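Local coordinates for J domain-containing protein required for chloroplast accumulation response 1 (Arabidopsis thaliana, PDB 3AG7), which is required for chloroplast photorelocation movement, modulating chloroplast actin filaments, and depends for this on the co-chaperone activity of its C-terminal, auxilin-like J domain, at residues V57-Y61 and W97-N101. Numbering follows the deposited sequence.
Sequences VRKSY and WDHFN
Tyr61 and Trp97 lie flat against each other between helices 54-68 and 80-100, the antiparallel pair at the core of this auxilin-like J domain. Theirs is an offset stack: the phenol ring and the five-membered ring of the indole are nearly parallel, 5° apart, with centroids at 3.9 Å. Both side chains leave their helices with CG anti to the backbone N, which carries each ring across to the partner helix. Over the opposite face of the indole sits Asn101 ND2, 3.1 Å above the plane; this amide nitrogen also makes a weak hydrogen bond to Trp97 O, one turn back. The indole thus has the phenol over one face and the amide nitrogen over the other.

One turn along, Val57 meets Phe100 head-on. Its CG1 sits over the ring face, 3.7 Å from the Phe100 centroid and close to the ring normal, a clear CH-pi contact. Ile26 of helix 26-30 touches both residues, tying that short helix to the pair.

Arg58 closes the outer side. Extended from CG to NE, it runs past the edge of the indole, CG lying 3.6 Å from Trp97 CH2. Phe100 CE2 lies over the centre of one guanidinium face, with the two planes steeply inclined to each other. Arg58 NH2 then gives a short 2.6 Å hydrogen bond to Asn101 OD1, almost in line with the carbonyl bond of Asn101, with the oxygen lying 19° out of the guanidinium plane. A water bridges the same two side chains, accepting from Arg58 NE and donating to Asn101 OD1, so this one carbonyl oxygen receives two hydrogen bonds.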
loop_
_atom_site.group_PDB
_atom_site.type_symbol
_atom_site.label_atom_id
_atom_site.label_comp_id
_atom_site.label_asym_id
_atom_site.label_seq_id
_atom_site.Cartn_x
_atom_site.Cartn_y
_atom_site.Cartn_z
ATOM N N VAL A 57 4.237 -0.166 14.288
ATOM C CA VAL A 57 3.233 -0.469 13.244
ATOM C C VAL A 57 2.549 0.835 12.839
ATOM O O VAL A 57 2.419 1.128 11.653
ATOM C CB VAL A 57 2.230 -1.518 13.681
ATOM C CG1 VAL A 57 1.170 -1.712 12.588
ATOM C CG2 VAL A 57 2.972 -2.853 13.969
ATOM N N ARG A 58 2.083 1.586 13.830
ATOM C CA ARG A 58 1.403 2.856 13.600
ATOM C C ARG A 58 2.262 3.852 12.864
ATOM O O ARG A 58 1.759 4.603 12.013
ATOM C CB ARG A 58 0.835 3.421 14.911
ATOM C CG ARG A 58 -0.189 2.493 15.497
ATOM C CD ARG A 58 -0.982 3.082 16.662
ATOM N NE ARG A 58 -2.137 2.213 16.951
ATOM C CZ ARG A 58 -2.104 1.169 17.777
ATOM N NH1 ARG A 58 -0.995 0.879 18.461
ATOM N NH2 ARG A 58 -3.185 0.419 17.945
ATOM N N LYS A 59 3.559 3.880 13.178
ATOM C CA LYS A 59 4.429 4.772 12.460
ATOM C C LYS A 59 4.580 4.413 10.975
ATOM O O LYS A 59 4.519 5.294 10.073
ATOM C CB LYS A 59 5.783 4.830 13.136
ATOM C CG LYS A 59 6.659 5.847 12.455
ATOM C CD LYS A 59 7.784 6.220 13.361
ATOM C CE LYS A 59 7.601 7.643 13.839
ATOM N NZ LYS A 59 8.962 8.177 14.005
ATOM N N SER A 60 4.732 3.117 10.720
ATOM C CA SER A 60 4.904 2.637 9.357
ATOM C C SER A 60 3.597 2.824 8.575
ATOM O O SER A 60 3.587 3.187 7.396
ATOM C CB SER A 60 5.346 1.174 9.386
ATOM O OG SER A 60 6.730 1.064 9.681
ATOM N N TYR A 61 2.480 2.640 9.258
ATOM C CA TYR A 61 1.191 2.903 8.628
ATOM C C TYR A 61 1.042 4.368 8.245
ATOM O O TYR A 61 0.674 4.700 7.118
ATOM C CB TYR A 61 0.068 2.521 9.574
ATOM C CG TYR A 61 -1.287 2.777 8.976
ATOM C CD1 TYR A 61 -1.740 2.034 7.906
ATOM C CD2 TYR A 61 -2.118 3.754 9.499
ATOM C CE1 TYR A 61 -2.989 2.272 7.347
ATOM C CE2 TYR A 61 -3.405 3.978 8.953
ATOM C CZ TYR A 61 -3.792 3.252 7.863
ATOM O OH TYR A 61 -5.044 3.432 7.303
ATOM N N TRP A 97 -5.374 -2.244 8.517
ATOM C CA TRP A 97 -5.276 -1.328 9.665
ATOM C C TRP A 97 -6.428 -1.518 10.644
ATOM O O TRP A 97 -6.246 -1.626 11.875
ATOM C CB TRP A 97 -5.283 0.104 9.123
ATOM C CG TRP A 97 -5.343 1.206 10.161
ATOM C CD1 TRP A 97 -6.359 2.105 10.341
ATOM C CD2 TRP A 97 -4.318 1.573 11.103
ATOM N NE1 TRP A 97 -6.043 2.990 11.348
ATOM C CE2 TRP A 97 -4.796 2.696 11.821
ATOM C CE3 TRP A 97 -3.042 1.072 11.403
ATOM C CZ2 TRP A 97 -4.041 3.331 12.816
ATOM C CZ3 TRP A 97 -2.299 1.686 12.416
ATOM C CH2 TRP A 97 -2.811 2.798 13.110
ATOM N N ASP A 98 -7.630 -1.661 10.101
ATOM C CA ASP A 98 -8.755 -1.879 10.994
ATOM C C ASP A 98 -8.669 -3.226 11.737
ATOM O O ASP A 98 -8.996 -3.297 12.907
ATOM C CB ASP A 98 -10.067 -1.741 10.220
ATOM C CG ASP A 98 -11.258 -1.864 11.128
ATOM O OD1 ASP A 98 -11.653 -0.838 11.742
ATOM O OD2 ASP A 98 -11.739 -2.997 11.270
ATOM N N HIS A 99 -8.226 -4.280 11.053
ATOM C CA HIS A 99 -7.983 -5.577 11.700
ATOM C C HIS A 99 -6.883 -5.504 12.763
ATOM O O HIS A 99 -7.048 -6.011 13.865
ATOM C CB HIS A 99 -7.627 -6.623 10.629
ATOM C CG HIS A 99 -7.384 -7.999 11.162
ATOM N ND1 HIS A 99 -8.411 -8.884 11.428
ATOM C CD2 HIS A 99 -6.231 -8.671 11.401
ATOM C CE1 HIS A 99 -7.898 -10.031 11.841
ATOM N NE2 HIS A 99 -6.580 -9.928 11.833
ATOM N N PHE A 100 -5.768 -4.861 12.441
ATOM C CA PHE A 100 -4.678 -4.655 13.399
ATOM C C PHE A 100 -5.176 -4.043 14.715
ATOM O O PHE A 100 -4.785 -4.491 15.822
ATOM C CB PHE A 100 -3.575 -3.771 12.763
ATOM C CG PHE A 100 -2.546 -3.265 13.750
ATOM C CD1 PHE A 100 -1.633 -4.140 14.329
ATOM C CD2 PHE A 100 -2.528 -1.906 14.146
ATOM C CE1 PHE A 100 -0.692 -3.657 15.285
ATOM C CE2 PHE A 100 -1.630 -1.443 15.114
ATOM C CZ PHE A 100 -0.716 -2.329 15.690
ATOM N N ASN A 101 -6.005 -3.011 14.607
ATOM C CA ASN A 101 -6.435 -2.241 15.770
ATOM C C ASN A 101 -7.478 -2.958 16.613
ATOM O O ASN A 101 -7.849 -2.481 17.673
ATOM C CB ASN A 101 -6.919 -0.849 15.373
ATOM C CG ASN A 101 -5.780 0.124 15.168
ATOM O OD1 ASN A 101 -5.013 0.407 16.092
ATOM N ND2 ASN A 101 -5.624 0.595 13.945
HETATM O O HOH W 1 -4.614 3.213 16.228
#